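Local coordinates for pesticidial crystal protein CRY2AA (Bacillus thuringiensis serovar kurstaki, PDB 1I5P) that kills dipteran and lepidopteran larvae by binding midgut epithelial cells and promoting their colloid-osmotic lysis, at residues Tyr169-Leu174 with Thr246-Asn251; Ser266-Ser271 with Leu486-Tyr491; Ser555-Thr560 with Thr615-Met620. One frame throughout, in Å; residues are numbered along the deposited sequence.

Contact 1: residues Tyr169-Leu174 with Thr246-Asn251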
loop_
_atom_site.group_PDB
_atom_site.type_symbol
_atom_site.label_atom_id
_atom_site.label_comp_id
_atom_site.label_asym_id
_atom_site.label_seq_id
_atom_site.Cartn_x
_atom_site.Cartn_y
_atom_site.Cartn_z
ATOM N N TYR A 169 4.002 -1.634 -25.797
ATOM C CA TYR A 169 4.855 -1.803 -24.626
ATOM C C TYR A 169 4.423 -0.923 -23.467
ATOM O O TYR A 169 5.238 -0.586 -22.612
ATOM C CB TYR A 169 6.298 -1.456 -24.974
ATOM C CG TYR A 169 6.762 -1.987 -26.302
ATOM C CD1 TYR A 169 6.691 -1.196 -27.448
ATOM C CD2 TYR A 169 7.280 -3.274 -26.418
ATOM C CE1 TYR A 169 7.131 -1.675 -28.678
ATOM C CE2 TYR A 169 7.718 -3.765 -27.648
ATOM C CZ TYR A 169 7.643 -2.958 -28.770
ATOM O OH TYR A 169 8.080 -3.422 -29.986
ATOM N N GLN A 170 3.147 -0.559 -23.423
ATOM C CA GLN A 170 2.669 0.317 -22.359
ATOM C C GLN A 170 2.871 -0.232 -20.951
ATOM O O GLN A 170 3.281 0.510 -20.062
ATOM C CB GLN A 170 1.197 0.671 -22.579
ATOM C CG GLN A 170 0.911 1.241 -23.964
ATOM C CD GLN A 170 -0.367 2.048 -24.013
ATOM O OE1 GLN A 170 -1.413 1.606 -23.536
ATOM N NE2 GLN A 170 -0.292 3.243 -24.595
ATOM N N LEU A 171 2.600 -1.517 -20.741
ATOM C CA LEU A 171 2.777 -2.093 -19.409
ATOM C C LEU A 171 4.255 -2.205 -19.059
ATOM O O LEU A 171 4.662 -1.935 -17.930
ATOM C CB LEU A 171 2.141 -3.483 -19.315
ATOM C CG LEU A 171 2.212 -4.124 -17.920
ATOM C CD1 LEU A 171 1.213 -3.421 -16.983
ATOM C CD2 LEU A 171 1.888 -5.608 -18.012
ATOM N N LEU A 172 5.057 -2.611 -20.036
ATOM C CA LEU A 172 6.487 -2.761 -19.824
ATOM C C LEU A 172 7.163 -1.438 -19.476
ATOM O O LEU A 172 8.110 -1.403 -18.691
ATOM C CB LEU A 172 7.135 -3.362 -21.075
ATOM C CG LEU A 172 8.645 -3.598 -21.016
ATOM C CD1 LEU A 172 9.014 -4.237 -19.684
ATOM C CD2 LEU A 172 9.069 -4.489 -22.182
ATOM N N LEU A 173 6.662 -0.356 -20.059
ATOM C CA LEU A 173 7.212 0.970 -19.835
ATOM C C LEU A 173 6.528 1.718 -18.693
ATOM O O LEU A 173 6.972 2.792 -18.295
ATOM C CB LEU A 173 7.090 1.796 -21.116
ATOM C CG LEU A 173 7.882 1.298 -22.329
ATOM C CD1 LEU A 173 7.440 2.038 -23.583
ATOM C CD2 LEU A 173 9.370 1.517 -22.079
ATOM N N LEU A 174 5.450 1.150 -18.161
ATOM C CA LEU A 174 4.703 1.815 -17.093
ATOM C C LEU A 174 5.575 2.297 -15.915
ATOM O O LEU A 174 5.404 3.424 -15.446
ATOM C CB LEU A 174 3.568 0.919 -16.596
ATOM C CG LEU A 174 2.418 1.641 -15.876
ATOM C CD1 LEU A 174 1.835 2.743 -16.773
ATOM C CD2 LEU A 174 1.335 0.639 -15.493
ATOM N N THR A 246 2.219 -6.546 -6.621
ATOM C CA THR A 246 3.246 -5.931 -5.798
ATOM C C THR A 246 4.229 -5.158 -6.653
ATOM O O THR A 246 4.541 -3.999 -6.363
ATOM C CB THR A 246 4.011 -6.988 -4.987
ATOM O OG1 THR A 246 3.151 -7.503 -3.962
ATOM C CG2 THR A 246 5.260 -6.393 -4.358
ATOM N N TYR A 247 4.707 -5.799 -7.715
ATOM C CA TYR A 247 5.660 -5.170 -8.610
ATOM C C TYR A 247 5.117 -3.839 -9.132
ATOM O O TYR A 247 5.798 -2.815 -9.070
ATOM C CB TYR A 247 5.984 -6.093 -9.792
ATOM C CG TYR A 247 7.186 -5.626 -10.578
ATOM C CD1 TYR A 247 8.459 -6.152 -10.331
ATOM C CD2 TYR A 247 7.067 -4.602 -11.518
ATOM C CE1 TYR A 247 9.584 -5.661 -11.001
ATOM C CE2 TYR A 247 8.182 -4.105 -12.187
ATOM C CZ TYR A 247 9.434 -4.636 -11.923
ATOM O OH TYR A 247 10.539 -4.111 -12.563
ATOM N N MET A 248 3.887 -3.848 -9.638
ATOM C CA MET A 248 3.270 -2.631 -10.168
ATOM C C MET A 248 2.894 -1.613 -9.090
ATOM O O MET A 248 2.945 -0.403 -9.322
ATOM C CB MET A 248 2.036 -2.987 -11.002
ATOM C CG MET A 248 2.361 -3.700 -12.319
ATOM S SD MET A 248 3.417 -2.704 -13.410
ATOM C CE MET A 248 4.277 -3.989 -14.364
ATOM N N PHE A 249 2.521 -2.084 -7.908
ATOM C CA PHE A 249 2.167 -1.148 -6.850
ATOM C C PHE A 249 3.407 -0.406 -6.344
ATOM O O PHE A 249 3.341 0.777 -6.020
ATOM C CB PHE A 249 1.455 -1.875 -5.710
ATOM C CG PHE A 249 -0.045 -1.781 -5.793
ATOM C CD1 PHE A 249 -0.741 -2.435 -6.807
ATOM C CD2 PHE A 249 -0.757 -0.988 -4.896
ATOM C CE1 PHE A 249 -2.120 -2.304 -6.929
ATOM C CE2 PHE A 249 -2.142 -0.848 -5.006
ATOM C CZ PHE A 249 -2.827 -1.506 -6.027
ATOM N N LEU A 250 4.544 -1.091 -6.298
ATOM C CA LEU A 250 5.779 -0.462 -5.840
ATOM C C LEU A 250 6.406 0.428 -6.910
ATOM O O LEU A 250 6.979 1.474 -6.600
ATOM C CB LEU A 250 6.790 -1.528 -5.416
ATOM C CG LEU A 250 6.539 -2.198 -4.061
ATOM C CD1 LEU A 250 7.537 -3.325 -3.854
ATOM C CD2 LEU A 250 6.661 -1.162 -2.954
ATOM N N ASN A 251 6.282 0.004 -8.166
ATOM C CA ASN A 251 6.841 0.724 -9.306
ATOM C C ASN A 251 5.930 1.788 -9.886
ATOM O O ASN A 251 6.398 2.718 -10.546
ATOM C CB ASN A 251 7.173 -0.257 -10.436
ATOM C CG ASN A 251 8.553 -0.837 -10.318
ATOM O OD1 ASN A 251 9.537 -0.200 -10.695
ATOM N ND2 ASN A 251 8.642 -2.052 -9.786
#
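Leu171 and Met248 meet through methyl groups where two helices of the N-terminal helical bundle of this delta-endotoxin face each other. The close part of the contact is small: Met248 CE lies 4.1 Å from Leu171 CD1 and equally near CG of that leucine, so the thioether methyl rests against one branch and the branch point of the isobutyl group, the two side chains crossing obliquely. Met248 sets out toward the helix of Leu171, and despite a bend at its second torsion (chi2 -60°) the chain runs outward across the gap, so CE lies farthest from its own helix. Leu171 answers with CG turned anti to its backbone N (chi1 -177°), bringing CD1 nearer than the direction of its CB would suggest. Leu174 CD2 makes the looser part, 4.5 Å from Met248 SD, a bare van der Waals touch. No hydrogen bond joins the segments, and their backbones stay well apart, with the CA atoms of Leu174 and Asn251 8.1 Å from each other. Beside the methionine, Asn251 ND2 donates to Tyr247 O over 3.0 Å, and Asn251 N reaches the same oxygen from the opposite face of the carbonyl plane; Tyr247 O thus accepts two bonds, and the ND2 bond holds the side-chain amide against its own helix. Helix 202-232 fills in around the leucines and the methionine, with Ala230 against Leu171, Tyr222 against Leu174 and Tyr227 against Met248. Leu101 of helix 88-101 also touches Leu171, while Phe244, Val252 and Phe253 of helix 238-259 touch Leu171, Leu174 and Met248 in turn.

Contact 2: residues Ser266-Ser271 with Leu486-Tyr491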
loop_
_atom_site.group_PDB
_atom_site.type_symbol
_atom_site.label_atom_id
_atom_site.label_comp_id
_atom_site.label_asym_id
_atom_site.label_seq_id
_atom_site.Cartn_x
_atom_site.Cartn_y
_atom_site.Cartn_z
ATOM N N SER A 266 2.018 19.317 4.298
ATOM C CA SER A 266 2.055 18.925 5.697
ATOM C C SER A 266 0.958 17.897 5.972
ATOM O O SER A 266 0.159 18.044 6.899
ATOM C CB SER A 266 1.864 20.165 6.578
ATOM O OG SER A 266 2.294 19.933 7.903
ATOM N N LEU A 267 0.921 16.859 5.145
ATOM C CA LEU A 267 -0.058 15.794 5.290
ATOM C C LEU A 267 0.673 14.464 5.388
ATOM O O LEU A 267 1.224 13.967 4.401
ATOM C CB LEU A 267 -0.993 15.760 4.084
ATOM C CG LEU A 267 -2.020 14.631 4.127
ATOM C CD1 LEU A 267 -2.887 14.792 5.369
ATOM C CD2 LEU A 267 -2.870 14.649 2.871
ATOM N N MET A 268 0.683 13.899 6.587
ATOM C CA MET A 268 1.347 12.626 6.812
ATOM C C MET A 268 0.432 11.487 6.360
ATOM O O MET A 268 -0.623 11.263 6.944
ATOM C CB MET A 268 1.678 12.456 8.297
ATOM C CG MET A 268 2.340 11.127 8.630
ATOM S SD MET A 268 2.433 10.800 10.413
ATOM C CE MET A 268 0.802 10.121 10.723
ATOM N N VAL A 269 0.822 10.788 5.305
ATOM C CA VAL A 269 0.037 9.667 4.813
ATOM C C VAL A 269 0.385 8.531 5.771
ATOM O O VAL A 269 1.461 7.938 5.669
ATOM C CB VAL A 269 0.460 9.313 3.373
ATOM C CG1 VAL A 269 -0.317 8.109 2.871
ATOM C CG2 VAL A 269 0.234 10.516 2.471
ATOM N N SER A 270 -0.517 8.241 6.706
ATOM C CA SER A 270 -0.275 7.220 7.721
ATOM C C SER A 270 -0.179 5.787 7.222
ATOM O O SER A 270 0.370 4.920 7.907
ATOM C CB SER A 270 -1.343 7.303 8.814
ATOM O OG SER A 270 -2.547 6.694 8.389
ATOM N N SER A 271 -0.716 5.526 6.038
ATOM C CA SER A 271 -0.657 4.184 5.474
ATOM C C SER A 271 -0.991 4.210 3.994
ATOM O O SER A 271 -1.564 5.178 3.493
ATOM C CB SER A 271 -1.631 3.259 6.207
ATOM O OG SER A 271 -2.961 3.718 6.065
ATOM N N LEU A 486 -2.728 7.313 16.033
ATOM C CA LEU A 486 -1.934 8.327 16.716
ATOM C C LEU A 486 -1.650 9.533 15.823
ATOM O O LEU A 486 -1.005 9.410 14.776
ATOM C CB LEU A 486 -0.612 7.723 17.207
ATOM C CG LEU A 486 0.329 8.645 17.993
ATOM C CD1 LEU A 486 -0.397 9.192 19.220
ATOM C CD2 LEU A 486 1.585 7.878 18.418
ATOM N N ALA A 487 -2.135 10.698 16.245
ATOM C CA ALA A 487 -1.915 11.926 15.500
ATOM C C ALA A 487 -0.452 12.325 15.668
ATOM O O ALA A 487 0.190 11.930 16.639
ATOM C CB ALA A 487 -2.826 13.031 16.029
ATOM N N PRO A 488 0.093 13.091 14.710
ATOM C CA PRO A 488 1.484 13.551 14.741
ATOM C C PRO A 488 1.790 14.309 16.022
ATOM O O PRO A 488 0.896 14.905 16.629
ATOM C CB PRO A 488 1.573 14.429 13.497
ATOM C CG PRO A 488 0.655 13.719 12.550
ATOM C CD PRO A 488 -0.545 13.479 13.441
ATOM N N GLU A 489 3.054 14.286 16.429
ATOM C CA GLU A 489 3.474 14.967 17.650
ATOM C C GLU A 489 3.373 16.480 17.492
ATOM O O GLU A 489 3.040 17.189 18.439
ATOM C CB GLU A 489 4.911 14.574 17.993
ATOM C CG GLU A 489 5.321 13.226 17.433
ATOM C CD GLU A 489 5.660 12.208 18.508
ATOM O OE1 GLU A 489 4.799 11.925 19.370
ATOM O OE2 GLU A 489 6.796 11.686 18.486
ATOM N N ASP A 490 3.660 16.972 16.291
ATOM C CA ASP A 490 3.597 18.408 16.034
ATOM C C ASP A 490 2.378 18.773 15.196
ATOM O O ASP A 490 1.483 17.951 15.008
ATOM C CB ASP A 490 4.881 18.879 15.342
ATOM C CG ASP A 490 5.151 18.155 14.031
ATOM O OD1 ASP A 490 6.124 18.537 13.344
ATOM O OD2 ASP A 490 4.401 17.213 13.686
ATOM N N TYR A 491 2.342 20.005 14.699
ATOM C CA TYR A 491 1.214 20.462 13.896
ATOM C C TYR A 491 1.314 20.031 12.440
ATOM O O TYR A 491 1.501 20.850 11.537
ATOM C CB TYR A 491 1.068 21.984 13.977
ATOM C CG TYR A 491 -0.253 22.494 13.435
ATOM C CD1 TYR A 491 -1.368 21.658 13.368
ATOM C CD2 TYR A 491 -0.399 23.818 13.020
ATOM C CE1 TYR A 491 -2.594 22.123 12.907
ATOM C CE2 TYR A 491 -1.626 24.296 12.554
ATOM C CZ TYR A 491 -2.719 23.440 12.502
ATOM O OH TYR A 491 -3.943 23.893 12.063
HETATM O O HOH W 1 1.678 22.307 9.261
#
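Short strand 267-268, which follows helix 238-259 in the chain, lies beside the loop between strands 483-486 and 493-496, and Met268 meets Pro488 there. Met268 SD and CE both lie 4.0 Å from Pro488 CG, and the end of the thioether slants over the outer corner of the pyrrolidine ring. The chain of Met268 runs extended from the backbone (chi1 178°) and bends only at its last torsion (chi3 83°), which swings CE round so that methyl and sulfur share the same ring carbon. Phe494 touches both residues, and Glu27 of helix 25-28 also packs on the methionine.

The other end of the contact is polar and held by water. Ser266 OG and Tyr491 O are 3.8 Å apart, and one water spans them, 2.8 Å from Ser266 OG and donating to Tyr491 O at 2.7 Å. The Tyr491 ring meets Tyr543 edge-to-face, and its hydroxyl is hydrogen-bonded to Ser542 O and Thr627 N.

Backbone bonds from Ser266 and Met268 to Gly493, and from Met268 to Thr495, set strand 267-268 parallel to 493-496: the chain just after the helical bundle thus joins a sheet it shares with strands of the C-terminal lectin-like beta sandwich.

Contact 3: residues Ser555-Thr560 with Thr615-Met620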
loop_
_atom_site.group_PDB
_atom_site.type_symbol
_atom_site.label_atom_id
_atom_site.label_comp_id
_atom_site.label_asym_id
_atom_site.label_seq_id
_atom_site.Cartn_x
_atom_site.Cartn_y
_atom_site.Cartn_z
ATOM N N SER A 555 -25.824 11.502 -2.078
ATOM C CA SER A 555 -25.632 10.940 -0.757
ATOM C C SER A 555 -25.501 12.079 0.245
ATOM O O SER A 555 -25.248 13.225 -0.133
ATOM C CB SER A 555 -24.379 10.059 -0.736
ATOM O OG SER A 555 -23.249 10.762 -1.224
ATOM N N THR A 556 -25.691 11.767 1.521
ATOM C CA THR A 556 -25.586 12.772 2.566
ATOM C C THR A 556 -24.607 12.295 3.627
ATOM O O THR A 556 -24.710 11.171 4.123
ATOM C CB THR A 556 -26.951 13.037 3.227
ATOM O OG1 THR A 556 -27.884 13.471 2.231
ATOM C CG2 THR A 556 -26.825 14.116 4.303
ATOM N N ILE A 557 -23.658 13.156 3.973
ATOM C CA ILE A 557 -22.661 12.814 4.973
ATOM C C ILE A 557 -22.900 13.559 6.281
ATOM O O ILE A 557 -23.064 14.778 6.294
ATOM C CB ILE A 557 -21.236 13.149 4.479
ATOM C CG1 ILE A 557 -20.966 12.474 3.135
ATOM C CG2 ILE A 557 -20.210 12.667 5.495
ATOM C CD1 ILE A 557 -19.633 12.847 2.525
ATOM N N ARG A 558 -22.926 12.812 7.379
ATOM C CA ARG A 558 -23.112 13.391 8.704
ATOM C C ARG A 558 -21.927 12.990 9.571
ATOM O O ARG A 558 -21.761 11.820 9.926
ATOM C CB ARG A 558 -24.419 12.902 9.335
ATOM C CG ARG A 558 -25.673 13.535 8.730
ATOM C CD ARG A 558 -26.938 12.999 9.385
ATOM N NE ARG A 558 -28.130 13.740 8.973
ATOM C CZ ARG A 558 -28.686 13.675 7.766
ATOM N NH1 ARG A 558 -28.165 12.893 6.830
ATOM N NH2 ARG A 558 -29.767 14.396 7.499
ATOM N N VAL A 559 -21.095 13.970 9.894
ATOM C CA VAL A 559 -19.914 13.730 10.705
ATOM C C VAL A 559 -20.117 14.260 12.115
ATOM O O VAL A 559 -20.497 15.413 12.310
ATOM C CB VAL A 559 -18.672 14.408 10.085
ATOM C CG1 VAL A 559 -17.449 14.140 10.944
ATOM C CG2 VAL A 559 -18.457 13.895 8.671
ATOM N N THR A 560 -19.863 13.406 13.096
ATOM C CA THR A 560 -20.006 13.794 14.484
ATOM C C THR A 560 -18.666 13.641 15.181
ATOM O O THR A 560 -18.090 12.549 15.228
ATOM C CB THR A 560 -21.063 12.935 15.200
ATOM O OG1 THR A 560 -22.298 13.011 14.479
ATOM C CG2 THR A 560 -21.292 13.440 16.618
ATOM N N THR A 615 -27.556 4.439 -4.663
ATOM C CA THR A 615 -26.278 4.005 -5.218
ATOM C C THR A 615 -25.248 3.912 -4.095
ATOM O O THR A 615 -25.307 4.667 -3.123
ATOM C CB THR A 615 -25.770 4.989 -6.279
ATOM O OG1 THR A 615 -26.040 6.328 -5.851
ATOM C CG2 THR A 615 -26.453 4.736 -7.610
ATOM N N PRO A 616 -24.280 2.993 -4.224
ATOM C CA PRO A 616 -23.235 2.796 -3.216
ATOM C C PRO A 616 -22.426 4.052 -2.966
ATOM O O PRO A 616 -22.384 4.951 -3.802
ATOM C CB PRO A 616 -22.386 1.676 -3.815
ATOM C CG PRO A 616 -23.377 0.924 -4.661
ATOM C CD PRO A 616 -24.080 2.065 -5.346
ATOM N N PHE A 617 -21.790 4.106 -1.801
ATOM C CA PHE A 617 -20.957 5.240 -1.423
ATOM C C PHE A 617 -19.570 4.708 -1.085
ATOM O O PHE A 617 -19.433 3.718 -0.367
ATOM C CB PHE A 617 -21.555 5.952 -0.207
ATOM C CG PHE A 617 -20.737 7.117 0.296
ATOM C CD1 PHE A 617 -21.094 8.423 -0.028
ATOM C CD2 PHE A 617 -19.634 6.911 1.127
ATOM C CE1 PHE A 617 -20.377 9.505 0.468
ATOM C CE2 PHE A 617 -18.907 7.990 1.631
ATOM C CZ PHE A 617 -19.280 9.289 1.300
ATOM N N ASP A 618 -18.540 5.361 -1.609
ATOM C CA ASP A 618 -17.166 4.953 -1.336
ATOM C C ASP A 618 -16.473 5.937 -0.404
ATOM O O ASP A 618 -16.257 7.091 -0.765
ATOM C CB ASP A 618 -16.354 4.864 -2.632
ATOM C CG ASP A 618 -16.506 3.524 -3.338
ATOM O OD1 ASP A 618 -15.838 2.550 -2.933
ATOM O OD2 ASP A 618 -17.296 3.449 -4.300
ATOM N N LEU A 619 -16.134 5.479 0.797
ATOM C CA LEU A 619 -15.410 6.312 1.753
ATOM C C LEU A 619 -13.968 5.932 1.411
ATOM O O LEU A 619 -13.520 4.831 1.742
ATOM C CB LEU A 619 -15.726 5.894 3.190
ATOM C CG LEU A 619 -15.815 6.977 4.273
ATOM C CD1 LEU A 619 -15.345 6.372 5.584
ATOM C CD2 LEU A 619 -14.979 8.200 3.921
ATOM N N MET A 620 -13.253 6.837 0.746
ATOM C CA MET A 620 -11.889 6.557 0.303
ATOM C C MET A 620 -10.726 6.970 1.198
ATOM O O MET A 620 -9.751 6.222 1.326
ATOM C CB MET A 620 -11.714 7.129 -1.100
ATOM C CG MET A 620 -12.720 6.534 -2.081
ATOM S SD MET A 620 -12.757 7.377 -3.652
ATOM C CE MET A 620 -11.237 6.732 -4.370
#
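Phe617 turns the edge of its ring toward two side chains of strand 555-561, Ser555 and Ile557. Ser555 OG lies in the plane of the ring, 3.4 Å from Phe617 CD1 and 3.6 Å from CE1 of the same ring, so the hydroxyl oxygen faces the ring's C-H rim and not its pi cloud. Farther round that rim, Ile557 CD1 comes to 3.8 Å from Phe617 CZ, with CG1 close behind; this aliphatic arm and the phenylalanine side chain cross at about a right angle. Phe617 reaches over because its CG stands anti to the backbone N (chi1 178°), directing the ring from its strand toward the opposing one. In Ser555, OG sits between the backbone N and the carbonyl carbon (chi1 53°), where it can border the ring while keeping polar partners.

Those partners form the next shell: the hydroxyl is hydrogen-bonded to Ser551 OG and to Val571 O, which satisfy this buried group beside the ring edge. Val571 also touches Ile557, and Val549, Val609 and Phe525 pack on Phe617 from strands 541-550, 602-610 and 522-525.

Beyond the side chains, strand 555-561 is fixed by antiparallel pairing with 564-571 and 602-610, whereas strand 617-626 pairs with 522-525 and 541-550. With no hydrogen bond between the segments and 7.4 Å between the CA atoms of Ser555 and Phe617, the two strands meet through side chains across a buried core, as the facing sheets of a lectin-like jelly-roll beta sandwich do.

The three contacts follow one another along the chain and are spatially separate, none touching another. Contact 1 belongs to the N-terminal helical bundle; helix 238-259, which supplies one of its segments, precedes strand 267-268 of contact 2, and the centres of these two contacts are about 29 Å apart, on opposite sides of the chain's centre. Contacts 2 and 3 share a sheet: strand 267-268 pairs with 493-496, which pairs in turn with 617-626, the strand bearing Phe617. Their centres are about 24 Å apart and their nearest atoms about 9 Å. Contacts 1 and 3, in different domains, lie about 32 Å apart between centres.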